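Acyl-CoA dehydrogenase (PDB 3PFD) probably catalyses the FAD-dependent oxidation of a 2,3-saturated acyl-CoA to the 2,3-dehydroacyl-CoA, and is seen here with the reduced flavin bound. Local coordinates at residues Asn104-Met109 with Leu249-His254; Leu326-Ala331 with Val385-Ala390. All coordinates share one frame; numbering follows the deposited sequence.

Contact 1. Residues Asn104-Met109 with Leu249-His254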
ATOM      1  N   ASN C 104       2.324 -32.943  -7.465  1.00 19.88           N
ATOM      2  CA  ASN C 104       2.459 -33.941  -8.512  1.00 20.34           C
ATOM      3  C   ASN C 104       3.220 -33.350  -9.716  1.00 20.79           C
ATOM      4  O   ASN C 104       4.075 -34.017 -10.307  1.00 21.45           O
ATOM      5  CB  ASN C 104       1.107 -34.565  -8.917  1.00 20.76           C
ATOM      6  CG  ASN C 104       0.647 -35.655  -7.936  1.00 20.01           C
ATOM      7  OD1 ASN C 104       1.417 -36.104  -7.076  1.00 20.39           O
ATOM      8  ND2 ASN C 104      -0.605 -36.079  -8.058  1.00 17.46           N
ATOM      9  N   LYS C 105       2.942 -32.081 -10.034  1.00 20.09           N
ATOM     10  CA  LYS C 105       3.628 -31.398 -11.102  1.00 19.55           C
ATOM     11  C   LYS C 105       5.068 -31.032 -10.694  1.00 18.86           C
ATOM     12  O   LYS C 105       5.998 -31.341 -11.413  1.00 18.96           O
ATOM     13  CB  LYS C 105       2.833 -30.165 -11.591  1.00 20.00           C
ATOM     14  CG  LYS C 105       3.172 -29.838 -13.040  1.00 20.67           C
ATOM     15  CD  LYS C 105       2.956 -28.408 -13.465  1.00 23.16           C
ATOM     16  CE  LYS C 105       3.656 -28.244 -14.825  1.00 24.33           C
ATOM     17  NZ  LYS C 105       3.155 -27.095 -15.572  1.00 26.25           N
ATOM     18  N   LEU C 106       5.246 -30.382  -9.545  1.00 18.43           N
ATOM     19  CA  LEU C 106       6.585 -30.062  -9.021  1.00 17.93           C
ATOM     20  C   LEU C 106       7.539 -31.274  -9.015  1.00 19.05           C
ATOM     21  O   LEU C 106       8.681 -31.153  -9.465  1.00 18.69           O
ATOM     22  CB  LEU C 106       6.493 -29.461  -7.603  1.00 17.31           C
ATOM     23  CG  LEU C 106       7.754 -28.781  -7.033  1.00 16.35           C
ATOM     24  CD1 LEU C 106       8.202 -27.613  -7.927  1.00 16.37           C
ATOM     25  CD2 LEU C 106       7.556 -28.300  -5.586  1.00 16.05           C
ATOM     26  N   GLY C 107       7.066 -32.427  -8.514  1.00 19.32           N
ATOM     27  CA  GLY C 107       7.901 -33.650  -8.375  1.00 19.57           C
ATOM     28  C   GLY C 107       8.137 -34.443  -9.657  1.00 20.49           C
ATOM     29  O   GLY C 107       8.836 -35.482  -9.643  1.00 19.56           O
ATOM     30  N   THR C 108       7.553 -33.983 -10.766  1.00 20.69           N
ATOM     31  CA  THR C 108       7.731 -34.694 -12.049  1.00 22.09           C
ATOM     32  C   THR C 108       8.271 -33.842 -13.185  1.00 22.58           C
ATOM     33  O   THR C 108       8.690 -34.386 -14.203  1.00 23.53           O
ATOM     34  CB  THR C 108       6.467 -35.446 -12.546  1.00 22.25           C
ATOM     35  OG1 THR C 108       5.347 -34.548 -12.627  1.00 22.25           O
ATOM     36  CG2 THR C 108       6.166 -36.619 -11.659  1.00 20.51           C
ATOM     37  N   MET C 109       8.270 -32.524 -13.007  1.00 22.15           N
ATOM     38  CA  MET C 109       8.550 -31.611 -14.115  1.00 22.81           C
ATOM     39  C   MET C 109      10.006 -31.696 -14.619  1.00 22.85           C
ATOM     40  O   MET C 109      10.234 -31.698 -15.820  1.00 22.00           O
ATOM     41  CB  MET C 109       8.176 -30.179 -13.745  1.00 22.40           C
ATOM     42  CG  MET C 109       7.776 -29.310 -14.932  1.00 24.96           C
ATOM     43  SD  MET C 109       6.589 -30.120 -16.040  0.64 31.13           S
ATOM     44  CE  MET C 109       6.967 -29.184 -17.526  1.00 29.95           C
ATOM     45  N   LEU C 249      16.136 -25.102 -11.758  1.00 29.73           N
ATOM     46  CA  LEU C 249      15.763 -23.753 -12.186  1.00 29.88           C
ATOM     47  C   LEU C 249      14.712 -23.779 -13.296  1.00 30.04           C
ATOM     48  O   LEU C 249      13.760 -23.006 -13.275  1.00 29.72           O
ATOM     49  CB  LEU C 249      16.986 -22.974 -12.656  1.00 30.48           C
ATOM     50  CG  LEU C 249      18.112 -22.672 -11.660  1.00 32.05           C
ATOM     51  CD1 LEU C 249      19.170 -21.783 -12.350  1.00 33.37           C
ATOM     52  CD2 LEU C 249      17.561 -22.016 -10.362  1.00 32.84           C
ATOM     53  N   ALA C 250      14.900 -24.667 -14.268  1.00 30.61           N
ATOM     54  CA  ALA C 250      13.941 -24.828 -15.362  1.00 30.89           C
ATOM     55  C   ALA C 250      12.580 -25.347 -14.864  1.00 30.50           C
ATOM     56  O   ALA C 250      11.545 -24.944 -15.380  1.00 31.44           O
ATOM     57  CB  ALA C 250      14.524 -25.748 -16.457  1.00 31.41           C
ATOM     58  N   THR C 251      12.592 -26.237 -13.867  1.00 29.84           N
ATOM     59  CA  THR C 251      11.373 -26.756 -13.242  1.00 28.87           C
ATOM     60  C   THR C 251      10.525 -25.601 -12.705  1.00 28.36           C
ATOM     61  O   THR C 251       9.342 -25.492 -13.030  1.00 27.78           O
ATOM     62  CB  THR C 251      11.704 -27.746 -12.097  1.00 28.82           C
ATOM     63  OG1 THR C 251      12.361 -28.894 -12.638  1.00 30.37           O
ATOM     64  CG2 THR C 251      10.443 -28.205 -11.331  1.00 27.98           C
ATOM     65  N   LEU C 252      11.152 -24.729 -11.914  1.00 28.21           N
ATOM     66  CA  LEU C 252      10.468 -23.564 -11.308  1.00 27.87           C
ATOM     67  C   LEU C 252       9.844 -22.629 -12.350  1.00 28.57           C
ATOM     68  O   LEU C 252       8.750 -22.107 -12.136  1.00 28.48           O
ATOM     69  CB  LEU C 252      11.421 -22.809 -10.383  1.00 27.63           C
ATOM     70  CG  LEU C 252      11.877 -23.541  -9.109  1.00 27.22           C
ATOM     71  CD1 LEU C 252      13.017 -22.772  -8.450  1.00 27.83           C
ATOM     72  CD2 LEU C 252      10.708 -23.747  -8.120  1.00 27.67           C
ATOM     73  N   ASP C 253      10.526 -22.437 -13.480  1.00 29.04           N
ATOM     74  CA  ASP C 253       9.968 -21.685 -14.612  1.00 30.23           C
ATOM     75  C   ASP C 253       8.610 -22.234 -15.026  1.00 30.40           C
ATOM     76  O   ASP C 253       7.671 -21.464 -15.338  1.00 31.26           O
ATOM     77  CB  ASP C 253      10.881 -21.770 -15.842  1.00 31.46           C
ATOM     78  CG  ASP C 253      12.019 -20.755 -15.817  1.00 32.93           C
ATOM     79  OD1 ASP C 253      11.947 -19.783 -15.026  1.00 33.25           O
ATOM     80  OD2 ASP C 253      12.983 -20.947 -16.607  1.00 34.25           O
ATOM     81  N   HIS C 254       8.515 -23.561 -15.042  1.00 28.96           N
ATOM     82  CA  HIS C 254       7.291 -24.234 -15.440  1.00 28.65           C
ATOM     83  C   HIS C 254       6.334 -24.542 -14.284  1.00 27.46           C
ATOM     84  O   HIS C 254       5.305 -25.200 -14.512  1.00 29.16           O
ATOM     85  CB  HIS C 254       7.626 -25.519 -16.202  1.00 29.09           C
ATOM     86  CG  HIS C 254       8.339 -25.268 -17.494  1.00 30.54           C
ATOM     87  ND1 HIS C 254       7.681 -25.184 -18.702  1.00 32.82           N
ATOM     88  CD2 HIS C 254       9.646 -25.043 -17.761  1.00 32.01           C
ATOM     89  CE1 HIS C 254       8.556 -24.951 -19.663  1.00 33.57           C
ATOM     90  NE2 HIS C 254       9.756 -24.856 -19.120  1.00 33.87           N
TER
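Thr251 meets Leu106 and Met109 where two helices of the acyl-CoA dehydrogenase fold come together: helix 95-114 of the N-terminal helical domain and helix 244-253, which opens the C-terminal one. The methyl CG2 of Thr251 does the touching. It stands anti to the backbone N (OG1 at chi1 -64°), which carries it 3.9 Å from Met109 CB and 4.1 Å from Leu106 CD1; the Leu106 and Thr251 side chains cross at about a right angle. The hydroxyl is turned back on its own helix and bonded to Thr247 O, so its polar end is satisfied next to this apolar patch. Leu106 itself has its side chain about 5 Å from the bound dihydroflavin, which places the packing beside the cofactor.

One turn on comes His254. Its CB lies 4.0 Å from Met109 CE, the Met109 chain being bent at chi2 (47°) and crossing the histidine at about a right angle, with the methyl reaching the ring obliquely. On the backbone side of His254, the extended Lys105 chain brings its ammonium to the carbonyl: NZ donates to His254 O at 3.1 Å, with a C=O...N angle of 167°.

Contact 2. Residues Leu326-Ala331 with Val385-Ala390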
ATOM      1  N   LEU C 326      10.676 -16.541 -19.945  1.00 33.48           N
ATOM      2  CA  LEU C 326       9.692 -17.082 -19.006  1.00 32.37           C
ATOM      3  C   LEU C 326      10.088 -16.719 -17.574  1.00 30.61           C
ATOM      4  O   LEU C 326       9.230 -16.644 -16.702  1.00 30.76           O
ATOM      5  CB  LEU C 326       9.553 -18.615 -19.153  1.00 32.66           C
ATOM      6  N   GLY C 327      11.388 -16.488 -17.343  1.00 28.77           N
ATOM      7  CA  GLY C 327      11.903 -16.122 -16.022  1.00 25.63           C
ATOM      8  C   GLY C 327      11.108 -14.970 -15.411  1.00 23.77           C
ATOM      9  O   GLY C 327      10.486 -15.128 -14.344  1.00 23.63           O
ATOM     10  N   PHE C 328      11.106 -13.823 -16.092  1.00 21.13           N
ATOM     11  CA  PHE C 328      10.410 -12.642 -15.576  1.00 19.48           C
ATOM     12  C   PHE C 328       8.936 -12.913 -15.310  1.00 18.53           C
ATOM     13  O   PHE C 328       8.450 -12.671 -14.212  1.00 16.99           O
ATOM     14  CB  PHE C 328      10.523 -11.410 -16.485  1.00 19.11           C
ATOM     15  CG  PHE C 328       9.663 -10.283 -16.007  1.00 17.89           C
ATOM     16  CD1 PHE C 328       8.344 -10.151 -16.471  1.00 18.84           C
ATOM     17  CD2 PHE C 328      10.131  -9.409 -15.017  1.00 14.64           C
ATOM     18  CE1 PHE C 328       7.520  -9.127 -15.983  1.00 19.17           C
ATOM     19  CE2 PHE C 328       9.337  -8.398 -14.510  1.00 12.96           C
ATOM     20  CZ  PHE C 328       8.006  -8.258 -14.975  1.00 17.75           C
ATOM     21  N   ILE C 329       8.219 -13.402 -16.324  1.00 18.09           N
ATOM     22  CA  ILE C 329       6.773 -13.545 -16.200  1.00 17.82           C
ATOM     23  C   ILE C 329       6.361 -14.621 -15.189  1.00 17.35           C
ATOM     24  O   ILE C 329       5.369 -14.462 -14.475  1.00 17.32           O
ATOM     25  CB  ILE C 329       6.077 -13.756 -17.580  1.00 18.66           C
ATOM     26  CG1 ILE C 329       4.547 -13.722 -17.434  1.00 20.06           C
ATOM     27  CG2 ILE C 329       6.504 -15.078 -18.228  1.00 18.48           C
ATOM     28  CD1 ILE C 329       3.939 -12.323 -17.451  1.00 23.40           C
ATOM     29  N   SER C 330       7.100 -15.721 -15.112  1.00 17.49           N
ATOM     30  CA  SER C 330       6.716 -16.764 -14.154  1.00 17.58           C
ATOM     31  C   SER C 330       6.915 -16.300 -12.685  1.00 15.98           C
ATOM     32  O   SER C 330       6.030 -16.518 -11.856  1.00 14.55           O
ATOM     33  CB  SER C 330       7.358 -18.118 -14.466  1.00 18.18           C
ATOM     34  OG  SER C 330       8.692 -18.163 -14.042  1.00 23.01           O
ATOM     35  N   ALA C 331       8.034 -15.607 -12.418  1.00 15.13           N
ATOM     36  CA  ALA C 331       8.319 -14.978 -11.107  1.00 14.22           C
ATOM     37  C   ALA C 331       7.274 -13.907 -10.787  1.00 13.82           C
ATOM     38  O   ALA C 331       6.765 -13.855  -9.670  1.00 13.49           O
ATOM     39  CB  ALA C 331       9.715 -14.364 -11.084  1.00 13.57           C
ATOM     40  N   VAL C 385      14.319 -10.715  -7.081  1.00 13.45           N
ATOM     41  CA  VAL C 385      15.686 -10.859  -7.592  1.00 13.56           C
ATOM     42  C   VAL C 385      15.642 -11.350  -9.048  1.00 13.23           C
ATOM     43  O   VAL C 385      16.261 -10.739  -9.920  1.00 13.82           O
ATOM     44  CB  VAL C 385      16.561 -11.819  -6.729  1.00 13.45           C
ATOM     45  CG1 VAL C 385      17.890 -12.072  -7.413  1.00 13.14           C
ATOM     46  CG2 VAL C 385      16.796 -11.243  -5.327  1.00 12.20           C
ATOM     47  N   VAL C 386      14.875 -12.401  -9.307  1.00 13.40           N
ATOM     48  CA  VAL C 386      14.738 -12.977 -10.679  1.00 13.35           C
ATOM     49  C   VAL C 386      14.165 -11.943 -11.668  1.00 13.29           C
ATOM     50  O   VAL C 386      14.690 -11.747 -12.785  1.00 12.74           O
ATOM     51  CB  VAL C 386      13.848 -14.265 -10.689  1.00 14.12           C
ATOM     52  CG1 VAL C 386      13.481 -14.701 -12.147  1.00 12.81           C
ATOM     53  CG2 VAL C 386      14.499 -15.451  -9.899  1.00 13.85           C
ATOM     54  N   MET C 387      13.092 -11.281 -11.262  1.00 12.93           N
ATOM     55  CA  MET C 387      12.466 -10.229 -12.098  1.00 12.95           C
ATOM     56  C   MET C 387      13.429  -9.070 -12.371  1.00 13.30           C
ATOM     57  O   MET C 387      13.486  -8.562 -13.493  1.00 13.16           O
ATOM     58  CB  MET C 387      11.186  -9.662 -11.442  1.00 12.56           C
ATOM     59  CG  MET C 387       9.978 -10.590 -11.442  1.00 12.36           C
ATOM     60  SD  MET C 387       8.531  -9.745 -10.743  1.00 14.35           S
ATOM     61  CE  MET C 387       8.468 -10.364  -9.062  1.00 12.45           C
ATOM     62  N   SER C 388      14.157  -8.603 -11.356  1.00 13.47           N
ATOM     63  CA  SER C 388      14.973  -7.387 -11.603  1.00 13.86           C
ATOM     64  C   SER C 388      16.190  -7.699 -12.462  1.00 13.80           C
ATOM     65  O   SER C 388      16.581  -6.881 -13.292  1.00 12.61           O
ATOM     66  CB  SER C 388      15.374  -6.658 -10.333  1.00 13.26           C
ATOM     67  OG  SER C 388      15.954  -7.533  -9.403  1.00 15.49           O
ATOM     68  N   ARG C 389      16.753  -8.898 -12.268  1.00 14.25           N
ATOM     69  CA  ARG C 389      17.840  -9.407 -13.114  1.00 15.54           C
ATOM     70  C   ARG C 389      17.421  -9.462 -14.576  1.00 15.51           C
ATOM     71  O   ARG C 389      18.202  -9.099 -15.445  1.00 15.50           O
ATOM     72  CB  ARG C 389      18.327 -10.786 -12.661  1.00 15.63           C
ATOM     73  CG  ARG C 389      19.115 -10.723 -11.351  1.00 16.68           C
ATOM     74  CD  ARG C 389      19.679 -12.111 -10.965  1.00 20.84           C
ATOM     75  NE  ARG C 389      20.440 -12.020  -9.718  1.00 22.41           N
ATOM     76  CZ  ARG C 389      20.950 -13.058  -9.048  1.00 24.56           C
ATOM     77  NH1 ARG C 389      20.797 -14.283  -9.503  1.00 21.20           N
ATOM     78  NH2 ARG C 389      21.606 -12.861  -7.894  1.00 26.68           N
ATOM     79  N   ALA C 390      16.182  -9.877 -14.838  1.00 15.07           N
ATOM     80  CA  ALA C 390      15.685  -9.926 -16.206  1.00 15.60           C
ATOM     81  C   ALA C 390      15.563  -8.505 -16.784  1.00 15.65           C
ATOM     82  O   ALA C 390      15.901  -8.286 -17.914  1.00 16.81           O
ATOM     83  CB  ALA C 390      14.325 -10.649 -16.272  1.00 15.16           C
TER
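Gly327 presents bare backbone to Val386, and its carbonyl O sits 3.7 Å from Val386 CG1. The valine methyl thus lies against the backbone of the first turn of helix 326-352. The axes of segments 326-331 and 385-390 approach to 8.3 Å, their directions at 143°, roughly antiparallel.

Phe328 carries much of the contact. With CG anti to the backbone N (chi1 173°), the ring swings over to the Met387 side chain, where CD2 lies 3.7 Å from Met387 CB. The sulfur joins in from an oblique position, Met387 SD being 4.8 Å from the ring centroid and 38° off its normal, a Met-aromatic contact. Nearer the backbone, Phe328 CB touches Ala390 CB at 3.9 Å, and the Phe328 side chain also packs on Leu391 and on Ala302 of the second subunit.

One turn later Ala331 points its CB between two neighbours, 3.8 Å from Met387 CG and 3.9 Å from Val386 CG1. The bend at chi3 of Met387 sends its CE on towards the Ala331 carbonyl. The contact across these segments is mainly apolar packing, with a Met-aromatic contact, in an antiparallel helix pair belonging to the C-terminal helical bundle of the acyl-CoA dehydrogenase fold.

Along the chain the two contacts come in series: 104-109 with 249-254 closes before 326-331 with 385-390 opens. Contact 1 spans the strand-rich middle region and ties the N-terminal helical domain to the first helix of the C-terminal one, whereas contact 2 stays within the C-terminal domain. Their centres lie about 16 Å apart, and they meet directly, with Asp253 O 3.5 Å from Ser330 CB. Helix 244-253 thus packs on helix 95-114 in contact 1, while its Asp253 also touches the start of helix 326-352, one partner of contact 2. Contact 1 is buried and lies nearer the dihydroflavin; contact 2 is further out and also packs on the second subunit.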